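Local atomic coordinates of periplasmic binding protein (Thermotoga lettingae TMO, PDB entry 4RY8), a protein that probably binds a carbohydrate for uptake and, as crystallised, holds 5-methylthioribose as the solute-binding protein of a transporter. Residues 38-43 with 322-327; 72-77 with 268-273; 190-195 with 219-224; 214-219 with 225-230. One frame throughout, in Å; residues are numbered along the deposited sequence.

Contact 1 (38-43 with 322-327)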
loop_
_atom_site.group_PDB
_atom_site.type_symbol
_atom_site.label_atom_id
_atom_site.label_comp_id
_atom_site.label_asym_id
_atom_site.label_seq_id
_atom_site.Cartn_x
_atom_site.Cartn_y
_atom_site.Cartn_z
ATOM N N GLN C 38 -7.967 -28.140 -5.457
ATOM C CA GLN C 38 -8.671 -29.362 -5.893
ATOM C C GLN C 38 -9.844 -29.085 -6.802
ATOM O O GLN C 38 -10.038 -29.811 -7.780
ATOM C CB GLN C 38 -9.133 -30.180 -4.693
ATOM C CG GLN C 38 -7.968 -30.710 -3.877
ATOM C CD GLN C 38 -8.347 -31.029 -2.452
ATOM O OE1 GLN C 38 -9.355 -30.545 -1.938
ATOM N NE2 GLN C 38 -7.539 -31.849 -1.799
ATOM N N SER C 39 -10.621 -28.037 -6.513
ATOM C CA SER C 39 -11.726 -27.713 -7.406
ATOM C C SER C 39 -11.217 -27.217 -8.762
ATOM O O SER C 39 -11.880 -27.480 -9.753
ATOM C CB SER C 39 -12.721 -26.715 -6.801
ATOM O OG SER C 39 -12.150 -25.430 -6.614
ATOM N N MET C 40 -10.068 -26.516 -8.825
ATOM C CA MET C 40 -9.550 -26.070 -10.130
ATOM C C MET C 40 -9.032 -27.272 -10.912
ATOM O O MET C 40 -9.285 -27.380 -12.108
ATOM C CB MET C 40 -8.457 -24.985 -10.039
ATOM C CG MET C 40 -8.160 -24.254 -11.348
ATOM S SD MET C 40 -9.374 -22.989 -11.846
ATOM C CE MET C 40 -10.393 -23.815 -13.053
ATOM N N ALA C 41 -8.301 -28.168 -10.248
ATOM C CA ALA C 41 -7.803 -29.368 -10.936
ATOM C C ALA C 41 -8.984 -30.172 -11.469
ATOM O O ALA C 41 -8.955 -30.640 -12.602
ATOM C CB ALA C 41 -6.946 -30.212 -10.009
ATOM N N ARG C 42 -10.031 -30.314 -10.657
ATOM C CA ARG C 42 -11.265 -30.999 -11.105
ATOM C C ARG C 42 -11.800 -30.389 -12.389
ATOM O O ARG C 42 -12.252 -31.103 -13.297
ATOM C CB ARG C 42 -12.368 -30.913 -10.044
ATOM C CG ARG C 42 -13.203 -32.180 -9.847
ATOM C CD ARG C 42 -13.007 -32.708 -8.431
ATOM N NE ARG C 42 -13.386 -31.677 -7.463
ATOM C CZ ARG C 42 -12.852 -31.506 -6.252
ATOM N NH1 ARG C 42 -11.889 -32.304 -5.792
ATOM N NH2 ARG C 42 -13.287 -30.509 -5.496
ATOM N N GLU C 43 -11.786 -29.063 -12.442
ATOM C CA GLU C 43 -12.310 -28.327 -13.576
ATOM C C GLU C 43 -11.511 -28.460 -14.873
ATOM O O GLU C 43 -12.101 -28.450 -15.963
ATOM C CB GLU C 43 -12.523 -26.861 -13.193
ATOM C CG GLU C 43 -13.854 -26.634 -12.471
ATOM C CD GLU C 43 -13.942 -25.259 -11.837
ATOM O OE1 GLU C 43 -13.441 -24.287 -12.461
ATOM O OE2 GLU C 43 -14.489 -25.152 -10.707
ATOM N N ALA C 322 -11.962 -22.197 -22.207
ATOM C CA ALA C 322 -12.716 -23.051 -23.138
ATOM C C ALA C 322 -12.716 -24.503 -22.656
ATOM O O ALA C 322 -13.738 -25.164 -22.667
ATOM C CB ALA C 322 -12.135 -22.968 -24.540
ATOM N N LEU C 323 -11.558 -24.980 -22.215
ATOM C CA LEU C 323 -11.423 -26.328 -21.661
ATOM C C LEU C 323 -12.327 -26.577 -20.442
ATOM O O LEU C 323 -12.980 -27.611 -20.366
ATOM C CB LEU C 323 -9.960 -26.575 -21.290
ATOM C CG LEU C 323 -9.589 -27.880 -20.619
ATOM C CD1 LEU C 323 -10.155 -29.085 -21.350
ATOM C CD2 LEU C 323 -8.074 -27.950 -20.543
ATOM N N THR C 324 -12.364 -25.636 -19.497
ATOM C CA THR C 324 -13.288 -25.732 -18.353
ATOM C C THR C 324 -14.778 -25.697 -18.784
ATOM O O THR C 324 -15.639 -26.165 -18.040
ATOM C CB THR C 324 -13.046 -24.627 -17.289
ATOM O OG1 THR C 324 -13.272 -23.338 -17.863
ATOM C CG2 THR C 324 -11.610 -24.675 -16.700
ATOM N N GLU C 325 -15.079 -25.151 -19.966
ATOM C CA GLU C 325 -16.441 -25.215 -20.526
ATOM C C GLU C 325 -16.799 -26.662 -20.854
ATOM O O GLU C 325 -17.861 -27.150 -20.460
ATOM C CB GLU C 325 -16.596 -24.366 -21.798
ATOM C CG GLU C 325 -16.187 -22.903 -21.677
ATOM C CD GLU C 325 -16.961 -22.135 -20.624
ATOM O OE1 GLU C 325 -18.155 -22.443 -20.410
ATOM O OE2 GLU C 325 -16.379 -21.209 -20.023
ATOM N N LYS C 326 -15.910 -27.341 -21.578
ATOM C CA LYS C 326 -16.145 -28.729 -22.014
ATOM C C LYS C 326 -16.273 -29.744 -20.864
ATOM O O LYS C 326 -16.969 -30.743 -21.009
ATOM C CB LYS C 326 -15.046 -29.181 -22.990
ATOM N N ASN C 327 -15.608 -29.491 -19.734
ATOM C CA ASN C 327 -15.694 -30.373 -18.557
ATOM C C ASN C 327 -16.854 -29.969 -17.664
ATOM O O ASN C 327 -17.697 -29.164 -18.060
ATOM C CB ASN C 327 -14.398 -30.340 -17.729
ATOM C CG ASN C 327 -13.150 -30.595 -18.561
ATOM O OD1 ASN C 327 -13.220 -31.101 -19.678
ATOM N ND2 ASN C 327 -11.997 -30.216 -18.020
#
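Asn327, the last modelled residue of the chain, hands its side-chain amide to the backbone of Glu43. The bond from Asn327 ND2 to Glu43 O is 2.7 Å long and fairly straight, with 154° at the hydrogen. The donor stands 38° out of the carbonyl plane, not on a lone pair, and Glu43 O is tilted slightly from the amide plane of Asn327. With CG anti to its own carbonyl carbon (chi1 -52°), Asn327 places the amide beside Glu43 O. The same Glu43 oxygen is also met by carbon. Thr324 CA is 3.8 Å from Glu43 O, and the methyl CG2 of Thr324 is 3.9 Å from it. The hydroxyl OG1 of Thr324 bonds to Lys321 O in its own helix, while the methyl faces segment 38-43. There Thr324 CG2 meets the terminal methyl CE of Met40 at 3.9 Å. The Met40 chain is bent at chi2 and chi3, and it crosses the threonine side chain at about a right angle. Glu43 CB is a looser neighbour, 4.2 Å from Thr324 CG2. The carboxylate of Glu43 is engaged outside the pair, in a salt bridge with Arg260. Helix 28-44 touches two other helices here. Met40 packs on Arg260, Val263 and Arg264 of helix 255-270, the helix that also supplies the salt-bridge partner of Glu43. Helix 318-326 is laid against the C-terminal end of helix 28-44, with Trp316 just before it also touching Met40.

Contact 2 (72-77 with 268-273)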
loop_
_atom_site.group_PDB
_atom_site.type_symbol
_atom_site.label_atom_id
_atom_site.label_comp_id
_atom_site.label_asym_id
_atom_site.label_seq_id
_atom_site.Cartn_x
_atom_site.Cartn_y
_atom_site.Cartn_z
ATOM N N VAL C 72 6.671 -35.138 -13.076
ATOM C CA VAL C 72 5.397 -34.410 -13.205
ATOM C C VAL C 72 5.591 -33.270 -14.219
ATOM O O VAL C 72 6.715 -32.837 -14.485
ATOM C CB VAL C 72 4.919 -33.843 -11.846
ATOM C CG1 VAL C 72 4.662 -34.978 -10.856
ATOM C CG2 VAL C 72 5.930 -32.849 -11.259
ATOM N N ASP C 73 4.486 -32.826 -14.801
ATOM C CA ASP C 73 4.500 -31.719 -15.713
ATOM C C ASP C 73 4.862 -30.369 -15.030
ATOM O O ASP C 73 5.538 -29.505 -15.611
ATOM C CB ASP C 73 3.133 -31.656 -16.420
ATOM C CG ASP C 73 2.856 -32.889 -17.237
ATOM O OD1 ASP C 73 2.329 -33.896 -16.702
ATOM O OD2 ASP C 73 3.218 -32.868 -18.424
ATOM N N ALA C 74 4.420 -30.180 -13.794
ATOM C CA ALA C 74 4.764 -28.968 -13.065
ATOM C C ALA C 74 4.698 -29.153 -11.567
ATOM O O ALA C 74 3.960 -30.007 -11.074
ATOM C CB ALA C 74 3.815 -27.837 -13.479
ATOM N N ILE C 75 5.489 -28.343 -10.855
ATOM C CA ILE C 75 5.432 -28.244 -9.414
ATOM C C ILE C 75 4.991 -26.843 -8.922
ATOM O O ILE C 75 5.562 -25.811 -9.321
ATOM C CB ILE C 75 6.810 -28.620 -8.822
ATOM C CG1 ILE C 75 7.246 -29.971 -9.363
ATOM C CG2 ILE C 75 6.740 -28.691 -7.309
ATOM C CD1 ILE C 75 8.660 -30.364 -8.997
ATOM N N ILE C 76 4.001 -26.811 -8.033
ATOM C CA ILE C 76 3.732 -25.635 -7.247
ATOM C C ILE C 76 4.488 -25.749 -5.911
ATOM O O ILE C 76 4.297 -26.694 -5.134
ATOM C CB ILE C 76 2.232 -25.464 -6.975
ATOM C CG1 ILE C 76 1.480 -25.523 -8.308
ATOM C CG2 ILE C 76 1.949 -24.153 -6.265
ATOM C CD1 ILE C 76 0.042 -25.947 -8.161
ATOM N N ILE C 77 5.364 -24.799 -5.665
ATOM C CA ILE C 77 6.000 -24.663 -4.382
ATOM C C ILE C 77 5.308 -23.609 -3.504
ATOM O O ILE C 77 5.308 -22.397 -3.779
ATOM C CB ILE C 77 7.478 -24.413 -4.527
ATOM C CG1 ILE C 77 8.068 -25.538 -5.381
ATOM C CG2 ILE C 77 8.115 -24.397 -3.146
ATOM C CD1 ILE C 77 9.540 -25.428 -5.586
ATOM N N ALA C 268 -1.429 -23.465 -17.014
ATOM C CA ALA C 268 -1.063 -22.544 -18.085
ATOM C C ALA C 268 0.378 -22.764 -18.550
ATOM O O ALA C 268 0.650 -22.833 -19.754
ATOM C CB ALA C 268 -1.277 -21.097 -17.645
ATOM N N LEU C 269 1.311 -22.879 -17.608
ATOM C CA LEU C 269 2.718 -23.107 -17.987
ATOM C C LEU C 269 2.875 -24.389 -18.775
ATOM O O LEU C 269 3.559 -24.404 -19.778
ATOM C CB LEU C 269 3.627 -23.163 -16.760
ATOM C CG LEU C 269 3.738 -21.866 -15.983
ATOM C CD1 LEU C 269 4.332 -22.137 -14.609
ATOM C CD2 LEU C 269 4.525 -20.814 -16.767
ATOM N N VAL C 270 2.225 -25.462 -18.329
ATOM C CA VAL C 270 2.313 -26.754 -19.026
ATOM C C VAL C 270 1.801 -26.608 -20.474
ATOM O O VAL C 270 2.389 -27.158 -21.390
ATOM C CB VAL C 270 1.562 -27.878 -18.263
ATOM C CG1 VAL C 270 1.421 -29.124 -19.130
ATOM C CG2 VAL C 270 2.290 -28.217 -16.957
ATOM N N GLY C 271 0.735 -25.834 -20.658
ATOM C CA GLY C 271 0.255 -25.442 -21.987
ATOM C C GLY C 271 1.156 -24.532 -22.834
ATOM O O GLY C 271 0.792 -24.185 -23.953
ATOM N N GLY C 272 2.319 -24.133 -22.316
ATOM C CA GLY C 272 3.279 -23.327 -23.079
ATOM C C GLY C 272 3.099 -21.822 -22.951
ATOM O O GLY C 272 3.804 -21.056 -23.605
ATOM N N GLU C 273 2.160 -21.393 -22.111
ATOM C CA GLU C 273 1.890 -19.982 -21.905
ATOM C C GLU C 273 2.979 -19.298 -21.061
ATOM O O GLU C 273 3.473 -19.866 -20.086
ATOM C CB GLU C 273 0.540 -19.793 -21.214
ATOM C CG GLU C 273 -0.647 -20.256 -22.014
ATOM C CD GLU C 273 -1.006 -19.330 -23.177
ATOM O OE1 GLU C 273 -0.583 -18.152 -23.210
ATOM O OE2 GLU C 273 -1.730 -19.794 -24.069
#
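Val270 meets Asp73 and Ala74 mainly through its CG2 methyl. The closest touch is Val270 CG2 against Asp73 CB, at 3.6 Å. The same methyl lies 3.8 Å from Ala74 CB, an ordinary apolar contact. It also comes to 3.7 Å from the backbone oxygen Asp73 O. The other methyl adds a lighter touch, with Val270 CG1 4.1 Å from Asp73 CB. The first torsion of Val270 (168°) sets CG1 anti to the backbone N and brings CG2 beside it. The valine thus presents both methyls to Asp73, but only CG2 reaches Ala74.

The carboxylate of Asp73 has its polar partner outside the pair. Asp73 joins the contact with its CB, while its OD1 accepts a bond from Arg17 N on the neighbouring strand. A second interaction, of OD2 with Lys9, is long and weak.

Backbone bonds finish the helix just past Val270. Gly272 N bonds to Leu269 O at 2.8 Å and Glu273 N to Ala268 O at 3.1 Å. Gly272 has positive phi, 90°, which completes a Schellman motif. A side chain at that position would crowd the preceding carbonyl.

Strand 74-78 lies inside the parallel sheet, between strands 17-22 and 98-102. Helix 255-270 packs its last turn on the start of this strand, and Ile77 faces helix 57-69. Such helix layers around a parallel sheet are characteristic of the Rossmann-like lobes of periplasmic binding proteins.

Contact 3 (190-195 with 219-224)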
loop_
_atom_site.group_PDB
_atom_site.type_symbol
_atom_site.label_atom_id
_atom_site.label_comp_id
_atom_site.label_asym_id
_atom_site.label_seq_id
_atom_site.Cartn_x
_atom_site.Cartn_y
_atom_site.Cartn_z
ATOM N N ALA C 190 0.393 -14.955 28.933
ATOM C CA ALA C 190 1.629 -14.477 29.596
ATOM C C ALA C 190 1.988 -13.048 29.205
ATOM O O ALA C 190 2.387 -12.270 30.076
ATOM C CB ALA C 190 2.811 -15.428 29.316
ATOM N N ALA C 191 1.862 -12.704 27.914
ATOM C CA ALA C 191 2.146 -11.359 27.402
ATOM C C ALA C 191 1.275 -10.252 28.038
ATOM O O ALA C 191 1.774 -9.174 28.321
ATOM C CB ALA C 191 2.024 -11.307 25.876
ATOM N N MET C 192 -0.006 -10.535 28.270
ATOM C CA MET C 192 -0.897 -9.593 28.932
ATOM C C MET C 192 -0.465 -9.348 30.380
ATOM O O MET C 192 -0.619 -8.228 30.895
ATOM C CB MET C 192 -2.363 -10.094 28.907
ATOM C CG MET C 192 -3.032 -10.080 27.553
ATOM S SD MET C 192 -4.841 -10.457 27.617
ATOM C CE MET C 192 -4.813 -12.205 27.830
ATOM N N LYS C 193 0.060 -10.373 31.046
ATOM C CA LYS C 193 0.536 -10.176 32.411
ATOM C C LYS C 193 1.873 -9.460 32.440
ATOM O O LYS C 193 2.103 -8.688 33.356
ATOM C CB LYS C 193 0.634 -11.478 33.205
ATOM C CG LYS C 193 -0.724 -12.118 33.486
ATOM C CD LYS C 193 -0.796 -12.665 34.901
ATOM C CE LYS C 193 -1.643 -13.921 34.994
ATOM N NZ LYS C 193 -0.879 -15.124 34.557
ATOM N N GLU C 194 2.753 -9.721 31.466
ATOM C CA GLU C 194 4.061 -9.064 31.433
ATOM C C GLU C 194 3.925 -7.571 31.001
ATOM O O GLU C 194 4.684 -6.720 31.464
ATOM C CB GLU C 194 5.043 -9.834 30.530
ATOM C CG GLU C 194 6.492 -9.326 30.538
ATOM C CD GLU C 194 7.212 -9.472 31.884
ATOM O OE1 GLU C 194 8.364 -8.996 31.987
ATOM O OE2 GLU C 194 6.650 -10.053 32.841
ATOM N N LYS C 195 2.967 -7.265 30.127
ATOM C CA LYS C 195 2.741 -5.889 29.627
ATOM C C LYS C 195 1.304 -5.444 29.876
ATOM O O LYS C 195 0.471 -5.462 28.994
ATOM C CB LYS C 195 3.067 -5.780 28.156
ATOM C CG LYS C 195 4.391 -6.397 27.748
ATOM C CD LYS C 195 5.603 -5.614 28.209
ATOM C CE LYS C 195 6.843 -6.433 27.885
ATOM N NZ LYS C 195 8.068 -5.855 28.478
ATOM N N ALA C 219 -9.768 -14.097 29.542
ATOM C CA ALA C 219 -9.396 -13.197 30.623
ATOM C C ALA C 219 -10.483 -12.179 30.944
ATOM O O ALA C 219 -10.429 -11.563 31.994
ATOM C CB ALA C 219 -8.088 -12.499 30.332
ATOM N N GLY C 220 -11.470 -12.024 30.067
ATOM C CA GLY C 220 -12.600 -11.118 30.322
ATOM C C GLY C 220 -12.256 -9.690 29.919
ATOM O O GLY C 220 -12.943 -8.757 30.319
ATOM N N LYS C 221 -11.207 -9.543 29.111
ATOM C CA LYS C 221 -10.639 -8.233 28.757
ATOM C C LYS C 221 -10.980 -7.725 27.356
ATOM O O LYS C 221 -10.224 -6.919 26.750
ATOM C CB LYS C 221 -9.146 -8.299 28.870
ATOM C CG LYS C 221 -8.657 -8.660 30.241
ATOM C CD LYS C 221 -7.179 -8.352 30.383
ATOM C CE LYS C 221 -6.695 -8.693 31.781
ATOM N NZ LYS C 221 -5.223 -8.556 31.868
ATOM N N SER C 222 -12.110 -8.155 26.828
ATOM C CA SER C 222 -12.457 -7.757 25.473
ATOM C C SER C 222 -12.490 -6.243 25.256
ATOM O O SER C 222 -12.242 -5.783 24.145
ATOM C CB SER C 222 -13.777 -8.387 25.052
ATOM O OG SER C 222 -13.588 -9.763 24.764
ATOM N N ASP C 223 -12.795 -5.463 26.291
ATOM C CA ASP C 223 -12.935 -4.018 26.097
ATOM C C ASP C 223 -11.649 -3.232 26.327
ATOM O O ASP C 223 -11.629 -2.037 26.087
ATOM C CB ASP C 223 -14.123 -3.455 26.910
ATOM C CG ASP C 223 -13.847 -3.366 28.400
ATOM O OD1 ASP C 223 -12.781 -3.819 28.864
ATOM O OD2 ASP C 223 -14.719 -2.836 29.114
ATOM N N GLN C 224 -10.588 -3.899 26.789
ATOM C CA GLN C 224 -9.268 -3.288 26.959
ATOM C C GLN C 224 -8.354 -3.514 25.741
ATOM O O GLN C 224 -7.221 -3.023 25.706
ATOM C CB GLN C 224 -8.564 -3.879 28.178
ATOM C CG GLN C 224 -9.358 -3.787 29.477
ATOM C CD GLN C 224 -8.663 -4.490 30.634
ATOM O OE1 GLN C 224 -7.433 -4.619 30.658
ATOM N NE2 GLN C 224 -9.450 -4.957 31.602
#
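The backbones stay well apart, with Met192 CA and Ala219 CA, the nearest such pair, separated by 9.4 Å. Side chains alone bridge the distance. Met192 does most of the reaching. It leaves its helix with CG anti to the carbonyl carbon, runs straight through chi2, and bends at chi3 (-77°). The bend turns the terminal methyl aside, and Met192 CE comes to 4.1 Å from Ala219 CB. The sulfur meets the second partner, with Met192 SD 4.2 Å from Lys221 CD. Lys221 is extended beyond CG. The two long chains run antiparallel alongside each other, and CD, an aliphatic carbon of the lysine, makes the touch. Both touches are light. Met192 is buried, and it also packs on Ala215, Ile216 and Phe225.

The turn that brings Lys221 here is a Schellman motif. Gly220 has positive phi, 85°, and Lys221 N probably bonds back to Ile216 O.

The contact joins helix 180-194 to the loop following helix 206-219. Helix 180-194 links the parallel strands 167-173 and 200-203, and helix 206-219 links 200-203 and 226-230. Such packing of neighbouring crossover helices is characteristic of an alpha/beta lobe of this binding-protein fold.

Contact 4 (214-219 with 225-230)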
loop_
_atom_site.group_PDB
_atom_site.type_symbol
_atom_site.label_atom_id
_atom_site.label_comp_id
_atom_site.label_asym_id
_atom_site.label_seq_id
_atom_site.Cartn_x
_atom_site.Cartn_y
_atom_site.Cartn_z
ATOM N N ARG C 214 -8.949 -15.461 21.749
ATOM C CA ARG C 214 -9.455 -16.363 22.746
ATOM C C ARG C 214 -8.799 -16.089 24.107
ATOM O O ARG C 214 -9.451 -16.138 25.110
ATOM C CB ARG C 214 -9.239 -17.805 22.333
ATOM C CG ARG C 214 -9.944 -18.210 21.081
ATOM C CD ARG C 214 -9.586 -19.619 20.710
ATOM N NE ARG C 214 -10.225 -19.933 19.441
ATOM C CZ ARG C 214 -9.668 -20.608 18.442
ATOM N NH1 ARG C 214 -8.411 -21.066 18.517
ATOM N NH2 ARG C 214 -10.383 -20.802 17.338
ATOM N N ALA C 215 -7.502 -15.790 24.119
ATOM C CA ALA C 215 -6.828 -15.417 25.356
ATOM C C ALA C 215 -7.490 -14.192 26.003
ATOM O O ALA C 215 -7.774 -14.182 27.202
ATOM C CB ALA C 215 -5.357 -15.142 25.085
ATOM N N ILE C 216 -7.746 -13.183 25.177
ATOM C CA ILE C 216 -8.413 -11.938 25.592
ATOM C C ILE C 216 -9.824 -12.201 26.163
ATOM O O ILE C 216 -10.206 -11.672 27.220
ATOM C CB ILE C 216 -8.487 -10.920 24.424
ATOM C CG1 ILE C 216 -7.090 -10.371 24.160
ATOM C CG2 ILE C 216 -9.436 -9.767 24.761
ATOM C CD1 ILE C 216 -6.910 -9.807 22.784
ATOM N N MET C 217 -10.590 -13.033 25.481
ATOM C CA MET C 217 -11.955 -13.240 25.912
ATOM C C MET C 217 -11.966 -14.068 27.199
ATOM O O MET C 217 -12.739 -13.784 28.111
ATOM C CB MET C 217 -12.769 -13.870 24.797
ATOM C CG MET C 217 -12.904 -12.926 23.601
ATOM S SD MET C 217 -13.955 -13.580 22.291
ATOM C CE MET C 217 -13.293 -15.206 22.016
ATOM N N GLN C 218 -11.084 -15.062 27.301
ATOM C CA GLN C 218 -11.048 -15.881 28.493
ATOM C C GLN C 218 -10.709 -15.022 29.709
ATOM O O GLN C 218 -11.279 -15.198 30.769
ATOM C CB GLN C 218 -10.046 -17.016 28.347
ATOM C CG GLN C 218 -9.902 -17.807 29.644
ATOM C CD GLN C 218 -8.950 -18.965 29.547
ATOM O OE1 GLN C 218 -8.732 -19.511 28.475
ATOM N NE2 GLN C 218 -8.381 -19.351 30.678
ATOM N N ALA C 219 -9.768 -14.097 29.542
ATOM C CA ALA C 219 -9.396 -13.197 30.623
ATOM C C ALA C 219 -10.483 -12.179 30.944
ATOM O O ALA C 219 -10.429 -11.563 31.994
ATOM C CB ALA C 219 -8.088 -12.499 30.332
ATOM N N PHE C 225 -8.842 -4.260 24.750
ATOM C CA PHE C 225 -8.059 -4.607 23.578
ATOM C C PHE C 225 -8.797 -4.409 22.267
ATOM O O PHE C 225 -10.034 -4.484 22.197
ATOM C CB PHE C 225 -7.626 -6.066 23.675
ATOM C CG PHE C 225 -6.427 -6.282 24.542
ATOM C CD1 PHE C 225 -5.150 -6.090 24.033
ATOM C CD2 PHE C 225 -6.561 -6.682 25.862
ATOM C CE1 PHE C 225 -4.029 -6.274 24.821
ATOM C CE2 PHE C 225 -5.424 -6.864 26.656
ATOM C CZ PHE C 225 -4.175 -6.651 26.142
ATOM N N LYS C 226 -8.012 -4.155 21.227
ATOM C CA LYS C 226 -8.508 -4.185 19.862
ATOM C C LYS C 226 -7.521 -5.000 19.053
ATOM O O LYS C 226 -6.330 -4.823 19.198
ATOM C CB LYS C 226 -8.663 -2.760 19.328
ATOM C CG LYS C 226 -9.867 -2.040 19.912
ATOM C CD LYS C 226 -10.290 -0.921 18.987
ATOM C CE LYS C 226 -11.245 0.038 19.668
ATOM N NZ LYS C 226 -11.689 1.066 18.681
ATOM N N VAL C 227 -8.021 -5.944 18.272
ATOM C CA VAL C 227 -7.182 -6.877 17.547
ATOM C C VAL C 227 -7.304 -6.665 16.057
ATOM O O VAL C 227 -8.394 -6.541 15.551
ATOM C CB VAL C 227 -7.515 -8.343 17.889
ATOM C CG1 VAL C 227 -6.500 -9.287 17.210
ATOM C CG2 VAL C 227 -7.522 -8.534 19.405
ATOM N N TYR C 228 -6.152 -6.591 15.397
ATOM C CA TYR C 228 -6.005 -6.388 13.958
ATOM C C TYR C 228 -5.258 -7.613 13.438
ATOM O O TYR C 228 -4.235 -8.004 14.018
ATOM C CB TYR C 228 -5.212 -5.083 13.671
ATOM C CG TYR C 228 -5.956 -3.865 14.236
ATOM C CD1 TYR C 228 -5.928 -3.577 15.607
ATOM C CD2 TYR C 228 -6.744 -3.053 13.431
ATOM C CE1 TYR C 228 -6.624 -2.506 16.141
ATOM C CE2 TYR C 228 -7.448 -1.986 13.976
ATOM C CZ TYR C 228 -7.394 -1.729 15.313
ATOM O OH TYR C 228 -8.077 -0.698 15.858
ATOM N N SER C 229 -5.765 -8.228 12.369
ATOM C CA SER C 229 -5.123 -9.408 11.798
ATOM C C SER C 229 -5.028 -9.374 10.270
ATOM O O SER C 229 -5.394 -8.413 9.603
ATOM C CB SER C 229 -5.884 -10.646 12.230
ATOM O OG SER C 229 -7.164 -10.602 11.569
ATOM N N VAL C 230 -4.484 -10.448 9.748
ATOM C CA VAL C 230 -4.528 -10.751 8.374
ATOM C C VAL C 230 -5.329 -12.045 8.206
ATOM O O VAL C 230 -5.367 -12.897 9.114
ATOM C CB VAL C 230 -3.072 -10.922 7.871
ATOM C CG1 VAL C 230 -2.997 -11.275 6.426
ATOM C CG2 VAL C 230 -2.321 -9.648 8.087
#
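Two residues along the strand from Val227, which Ile216 touches, the hydroxyl oxygen Ser229 OG is held by two groups, Trp247 NE1 and Thr250 OG1. These bonds tie strand 226-230 to strand 247-252 beside it. The contact itself is apolar and buried.

Ile216 carries the helix side. Its tip, Ile216 CD1, lies 3.7 Å from Val227 CG2. The same methyl is 3.9 Å from Phe225 CB and 4.0 Å from Phe225 CG. One carbon further back, Ile216 CG1 sits over one face of the Phe225 ring, 4.1 Å from Phe225 CD2. CG1 of Ile216 is anti to its carbonyl carbon (chi1 -72°), and chi2 near 158° extends the branch so that CD1 reaches Val227. CD1 thereby touches both Phe225 and Val227. With an alanine here the whole branched chain beyond CB is gone, which would probably open a gap beside Val227 and leave the Phe225 ring less firmly packed on that face.

Val201 on the next strand touches both Phe225 and Val227, and Pro246 lies against Ile216. Strand 200-203, helix 206-219 and strand 226-230 form a beta-alpha-beta unit with parallel strands. Ile216 of the crossover helix packs on Phe225 and Val227, at the near end of strand 226-230, as in the beta-alpha-beta crossovers of Rossmann-like sheets, where the helix packs on the sheet it joins.

In the fold
The four contacts fall into two pairs on opposite sides of the chain's centre. Contacts 1 and 2 belong to the half built on the sheet containing strand 74-78, and their centres are 16 Å apart. Helix 255-270 connects them: it carries residues 268-270 of contact 2 and packs on Met40 of contact 1. Contacts 3 and 4 belong to the other sheet. Their centres are 9 Å apart, and they share Ala219. The pairs stand 40 to 49 Å apart, centre to centre. Along the chain, contact 1 encloses contact 2, which encloses contacts 3 and 4, whose segments alternate. The chain crosses between the two lobes more than once, as in two-lobed periplasmic binding proteins.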